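PDB 4PQG: glycosyltransferase Gtf1 from Streptococcus pneumoniae, which belongs to the GT-B glycosyltransferases and combines two Rossmann-like domains with an extended beta-sheet domain. Local coordinates for residues I311-S322 against Y486-I497. Numbering follows the deposited sequence.
Sequences IPVGSIDSLTDS and YQIAEGFLTKEI. With NAG (2-acetamido-2-deoxy-beta-D-glucopyranose), chain D.
The ring of Tyr486 receives the carbonyl oxygen of Thr320 at its edge, close to the ring plane, while Leu319 CD1 comes obliquely against the same ring, 3.7 Å from Tyr486 CD1. The edge contact is a hydrogen bond: Tyr486 OH donates to Thr320 O over 2.8 Å, tilted 25° from the carbonyl plane. The second flat group, the carboxylate of Asp317, accepts a hydrogen bond from the Thr494 hydroxyl on the anti lone pair of OD1, with Thr494 OG1 only 2.6 Å from Asp317 OD1. Asp317 CB leads away from the helix, but with CG beside its own backbone N (chi1 -75°) the carboxylate swings back to Thr494.

Next to the Asp317-Thr494 bond the backbones form a single beta bridge, Ile316 with Leu493. Ile316 N donates to Phe492 O in the carbonyl plane, and Thr494 N, at the start of helix 494-508, donates to Ile316 O from well above the carbonyl plane. Leu493, the N-cap residue, adds a CA-H...O contact to Ile316 O.

Apolar groups fill in around the bridge. Ala489 CB touches both Leu319 CD2, at 3.6 Å, and Ile316 CD1, whose residue also rests on Met419 of helix 416-423. Further along, Ile497 CD1 presses on Pro312 CD at 3.4 Å, tighter than ordinary van der Waals contact, and Ile497 CG2 lies against Ser315 OG.

The loop that follows strand 308-310 of one Rossmann-like domain is thus stitched to the C-terminal helices, with Val313 beside the NAG and the side chain of Ile316 about 11 Å from the bound UDP. This is the chain crossing between the two domains of a GT-B fold. Its chemistry implies a register set by two backbone bonds at Ile316 and a loop secured beyond it by two hydroxyl bonds, with apolar packing making up much of the rest; the nearby helix N-terminus would probably stabilise the negative charge of Asp317.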
loop_
_atom_site.group_PDB
_atom_site.type_symbol
_atom_site.label_atom_id
_atom_site.label_comp_id
_atom_site.label_asym_id
_atom_site.label_seq_id
_atom_site.Cartn_x
_atom_site.Cartn_y
_atom_site.Cartn_z
ATOM N N ILE A 311 -11.262 15.127 0.952
ATOM C CA ILE A 311 -10.000 15.302 1.652
ATOM C C ILE A 311 -8.936 14.556 0.866
ATOM O O ILE A 311 -8.995 13.325 0.770
ATOM C CB ILE A 311 -10.030 14.767 3.099
ATOM C CG1 ILE A 311 -11.295 15.211 3.844
ATOM C CG2 ILE A 311 -8.770 15.185 3.844
ATOM C CD1 ILE A 311 -11.528 14.439 5.126
ATOM N N PRO A 312 -7.984 15.295 0.273
ATOM C CA PRO A 312 -6.887 14.682 -0.482
ATOM C C PRO A 312 -6.166 13.653 0.387
ATOM O O PRO A 312 -5.920 13.928 1.558
ATOM C CB PRO A 312 -5.965 15.861 -0.759
ATOM C CG PRO A 312 -6.889 17.030 -0.851
ATOM C CD PRO A 312 -7.953 16.774 0.179
ATOM N N VAL A 313 -5.833 12.497 -0.199
ATOM C CA VAL A 313 -5.136 11.414 0.492
ATOM C C VAL A 313 -3.664 11.739 0.722
ATOM O O VAL A 313 -2.976 11.059 1.473
ATOM C CB VAL A 313 -5.257 10.045 -0.243
ATOM C CG1 VAL A 313 -6.680 9.512 -0.176
ATOM C CG2 VAL A 313 -4.768 10.124 -1.687
ATOM N N GLY A 314 -3.175 12.781 0.070
ATOM C CA GLY A 314 -1.788 13.188 0.272
ATOM C C GLY A 314 -1.682 14.694 0.355
ATOM O O GLY A 314 -2.592 15.412 -0.051
ATOM N N SER A 315 -0.556 15.171 0.876
ATOM C CA SER A 315 -0.258 16.597 0.864
ATOM C C SER A 315 1.258 16.731 0.838
ATOM O O SER A 315 1.966 15.761 1.100
ATOM C CB SER A 315 -0.878 17.288 2.087
ATOM O OG SER A 315 -0.410 16.705 3.296
ATOM N N ILE A 316 1.757 17.915 0.500
ATOM C CA ILE A 316 3.184 18.150 0.356
ATOM C C ILE A 316 3.642 19.014 1.538
ATOM O O ILE A 316 3.087 20.097 1.763
ATOM C CB ILE A 316 3.466 18.905 -0.969
ATOM C CG1 ILE A 316 3.042 18.067 -2.180
ATOM C CG2 ILE A 316 4.938 19.262 -1.093
ATOM C CD1 ILE A 316 2.840 18.880 -3.439
ATOM N N ASP A 317 4.643 18.556 2.292
ATOM C CA ASP A 317 5.097 19.324 3.459
ATOM C C ASP A 317 5.636 20.677 2.997
ATOM O O ASP A 317 5.171 21.720 3.443
ATOM C CB ASP A 317 6.138 18.556 4.274
ATOM C CG ASP A 317 5.519 17.430 5.100
ATOM O OD1 ASP A 317 4.277 17.255 5.086
ATOM O OD2 ASP A 317 6.286 16.709 5.762
ATOM N N SER A 318 6.596 20.637 2.081
ATOM C CA SER A 318 7.056 21.821 1.388
ATOM C C SER A 318 7.437 21.429 -0.026
ATOM O O SER A 318 7.669 20.249 -0.310
ATOM C CB SER A 318 8.266 22.438 2.099
ATOM O OG SER A 318 9.321 21.499 2.205
ATOM N N LEU A 319 7.515 22.422 -0.912
ATOM C CA LEU A 319 8.055 22.210 -2.248
ATOM C C LEU A 319 9.509 21.823 -2.113
ATOM O O LEU A 319 10.192 22.278 -1.195
ATOM C CB LEU A 319 7.918 23.476 -3.094
ATOM C CG LEU A 319 6.538 24.126 -3.179
ATOM C CD1 LEU A 319 6.585 25.270 -4.182
ATOM C CD2 LEU A 319 5.462 23.125 -3.564
ATOM N N THR A 320 9.976 20.968 -3.012
ATOM C CA THR A 320 11.353 20.526 -2.993
ATOM C C THR A 320 12.049 21.059 -4.237
ATOM O O THR A 320 11.581 20.839 -5.353
ATOM C CB THR A 320 11.428 18.989 -2.980
ATOM O OG1 THR A 320 10.668 18.486 -1.876
ATOM C CG2 THR A 320 12.877 18.498 -2.890
ATOM N N ASP A 321 13.163 21.760 -4.035
ATOM C CA ASP A 321 13.987 22.239 -5.149
ATOM C C ASP A 321 15.023 21.198 -5.473
ATOM O O ASP A 321 15.393 20.397 -4.611
ATOM C CB ASP A 321 14.704 23.551 -4.794
ATOM C CG ASP A 321 13.748 24.628 -4.311
ATOM O OD1 ASP A 321 12.733 24.901 -4.986
ATOM O OD2 ASP A 321 14.015 25.196 -3.243
ATOM N N SER A 322 15.494 21.199 -6.717
ATOM C CA SER A 322 16.569 20.312 -7.094
ATOM C C SER A 322 17.770 20.684 -6.253
ATOM O O SER A 322 18.063 21.873 -6.091
ATOM C CB SER A 322 16.915 20.478 -8.558
ATOM O OG SER A 322 17.751 19.418 -8.957
ATOM N N TYR A 486 5.068 23.772 -9.533
ATOM C CA TYR A 486 5.237 24.335 -8.180
ATOM C C TYR A 486 4.045 25.207 -7.782
ATOM O O TYR A 486 3.559 25.142 -6.640
ATOM C CB TYR A 486 6.506 25.174 -8.127
ATOM C CG TYR A 486 7.796 24.396 -8.042
ATOM C CD1 TYR A 486 7.989 23.427 -7.053
ATOM C CD2 TYR A 486 8.858 24.666 -8.918
ATOM C CE1 TYR A 486 9.188 22.727 -6.959
ATOM C CE2 TYR A 486 10.056 23.970 -8.830
ATOM C CZ TYR A 486 10.214 23.000 -7.845
ATOM O OH TYR A 486 11.400 22.304 -7.739
ATOM N N GLN A 487 3.551 26.010 -8.727
ATOM C CA GLN A 487 2.378 26.833 -8.468
ATOM C C GLN A 487 1.141 25.982 -8.135
ATOM O O GLN A 487 0.455 26.239 -7.131
ATOM C CB GLN A 487 2.103 27.778 -9.646
ATOM C CG GLN A 487 0.997 28.795 -9.402
ATOM C CD GLN A 487 0.676 29.589 -10.656
ATOM O OE1 GLN A 487 1.562 30.208 -11.249
ATOM N NE2 GLN A 487 -0.587 29.549 -11.084
ATOM N N ILE A 488 0.856 24.971 -8.962
ATOM C CA ILE A 488 -0.253 24.066 -8.651
ATOM C C ILE A 488 -0.037 23.399 -7.284
ATOM O O ILE A 488 -0.963 23.305 -6.477
ATOM C CB ILE A 488 -0.467 22.984 -9.746
ATOM C CG1 ILE A 488 -1.017 23.633 -11.033
ATOM C CG2 ILE A 488 -1.378 21.871 -9.222
ATOM C CD1 ILE A 488 -0.873 22.777 -12.277
ATOM N N ALA A 489 1.198 22.979 -7.034
ATOM C CA ALA A 489 1.557 22.238 -5.828
ATOM C C ALA A 489 1.253 23.001 -4.546
ATOM O O ALA A 489 0.934 22.393 -3.521
ATOM C CB ALA A 489 3.026 21.848 -5.873
ATOM N N GLU A 490 1.335 24.332 -4.598
ATOM C CA GLU A 490 1.053 25.159 -3.418
ATOM C C GLU A 490 -0.381 24.959 -2.958
ATOM O O GLU A 490 -0.712 25.225 -1.806
ATOM C CB GLU A 490 1.290 26.642 -3.723
ATOM C CG GLU A 490 2.743 27.049 -3.853
ATOM C CD GLU A 490 2.876 28.418 -4.510
ATOM O OE1 GLU A 490 2.149 29.347 -4.101
ATOM O OE2 GLU A 490 3.686 28.566 -5.451
ATOM N N GLY A 491 -1.232 24.482 -3.864
ATOM C CA GLY A 491 -2.600 24.144 -3.517
ATOM C C GLY A 491 -2.732 22.813 -2.783
ATOM O O GLY A 491 -3.831 22.443 -2.384
ATOM N N PHE A 492 -1.628 22.091 -2.603
ATOM C CA PHE A 492 -1.679 20.746 -1.993
ATOM C C PHE A 492 -0.728 20.624 -0.807
ATOM O O PHE A 492 -0.235 19.532 -0.492
ATOM C CB PHE A 492 -1.413 19.648 -3.057
ATOM C CG PHE A 492 -2.488 19.573 -4.100
ATOM C CD1 PHE A 492 -3.582 18.732 -3.927
ATOM C CD2 PHE A 492 -2.445 20.403 -5.224
ATOM C CE1 PHE A 492 -4.598 18.689 -4.864
ATOM C CE2 PHE A 492 -3.451 20.368 -6.169
ATOM C CZ PHE A 492 -4.532 19.509 -5.992
ATOM N N LEU A 493 -0.468 21.751 -0.145
ATOM C CA LEU A 493 0.496 21.762 0.957
ATOM C C LEU A 493 -0.122 21.229 2.250
ATOM O O LEU A 493 -1.318 21.389 2.472
ATOM C CB LEU A 493 1.104 23.159 1.165
ATOM C CG LEU A 493 1.983 23.743 0.051
ATOM C CD1 LEU A 493 2.438 25.152 0.444
ATOM C CD2 LEU A 493 3.182 22.855 -0.268
ATOM N N THR A 494 0.709 20.599 3.079
ATOM C CA THR A 494 0.291 20.020 4.372
ATOM C C THR A 494 -0.484 21.005 5.267
ATOM O O THR A 494 -1.514 20.645 5.857
ATOM C CB THR A 494 1.500 19.434 5.140
ATOM O OG1 THR A 494 2.126 18.417 4.341
ATOM C CG2 THR A 494 1.071 18.822 6.475
ATOM N N LYS A 495 -0.015 22.247 5.347
ATOM C CA LYS A 495 -0.710 23.260 6.159
ATOM C C LYS A 495 -2.217 23.306 5.895
ATOM O O LYS A 495 -3.005 23.242 6.836
ATOM C CB LYS A 495 -0.046 24.630 6.027
ATOM C CG LYS A 495 1.351 24.622 6.629
ATOM C CD LYS A 495 1.996 25.998 6.712
ATOM C CE LYS A 495 3.408 25.865 7.263
ATOM N NZ LYS A 495 4.196 27.114 7.088
ATOM N N GLU A 496 -2.616 23.369 4.623
ATOM C CA GLU A 496 -4.041 23.311 4.257
ATOM C C GLU A 496 -4.724 22.013 4.721
ATOM O O GLU A 496 -5.849 22.044 5.241
ATOM C CB GLU A 496 -4.242 23.454 2.738
ATOM C CG GLU A 496 -3.711 24.724 2.083
ATOM C CD GLU A 496 -3.547 24.579 0.566
ATOM O OE1 GLU A 496 -4.550 24.763 -0.174
ATOM O OE2 GLU A 496 -2.412 24.276 0.114
ATOM N N ILE A 497 -4.063 20.874 4.508
ATOM C CA ILE A 497 -4.693 19.564 4.775
ATOM C C ILE A 497 -4.996 19.327 6.263
ATOM O O ILE A 497 -6.028 18.746 6.599
ATOM C CB ILE A 497 -3.895 18.384 4.161
ATOM C CG1 ILE A 497 -4.828 17.251 3.730
ATOM C CG2 ILE A 497 -2.864 17.834 5.137
ATOM C CD1 ILE A 497 -5.837 17.646 2.683
HETATM C C1 NAG D . -5.087 4.336 -5.310
HETATM C C2 NAG D . -5.544 5.008 -6.598
HETATM C C3 NAG D . -4.671 6.267 -6.508
HETATM C C4 NAG D . -4.799 6.966 -5.146
HETATM C C5 NAG D . -4.638 5.951 -3.981
HETATM C C6 NAG D . -4.671 6.561 -2.584
HETATM C C7 NAG D . -5.886 4.235 -8.884
HETATM C C8 NAG D . -5.304 3.409 -9.996
HETATM N N2 NAG D . -5.165 4.263 -7.775
HETATM O O1 NAG D . -4.863 2.957 -5.243
HETATM O O3 NAG D . -4.910 7.161 -7.582
HETATM O O4 NAG D . -3.791 7.945 -5.060
HETATM O O5 NAG D . -5.653 4.963 -4.179
HETATM O O6 NAG D . -5.983 7.032 -2.376
HETATM O O7 NAG D . -6.970 4.823 -9.026
HETATM O O HOH W 1 -3.097 18.126 -0.395
HETATM O O HOH W 2 2.635 22.771 4.480
HETATM O O HOH W 3 14.464 22.950 -8.820
#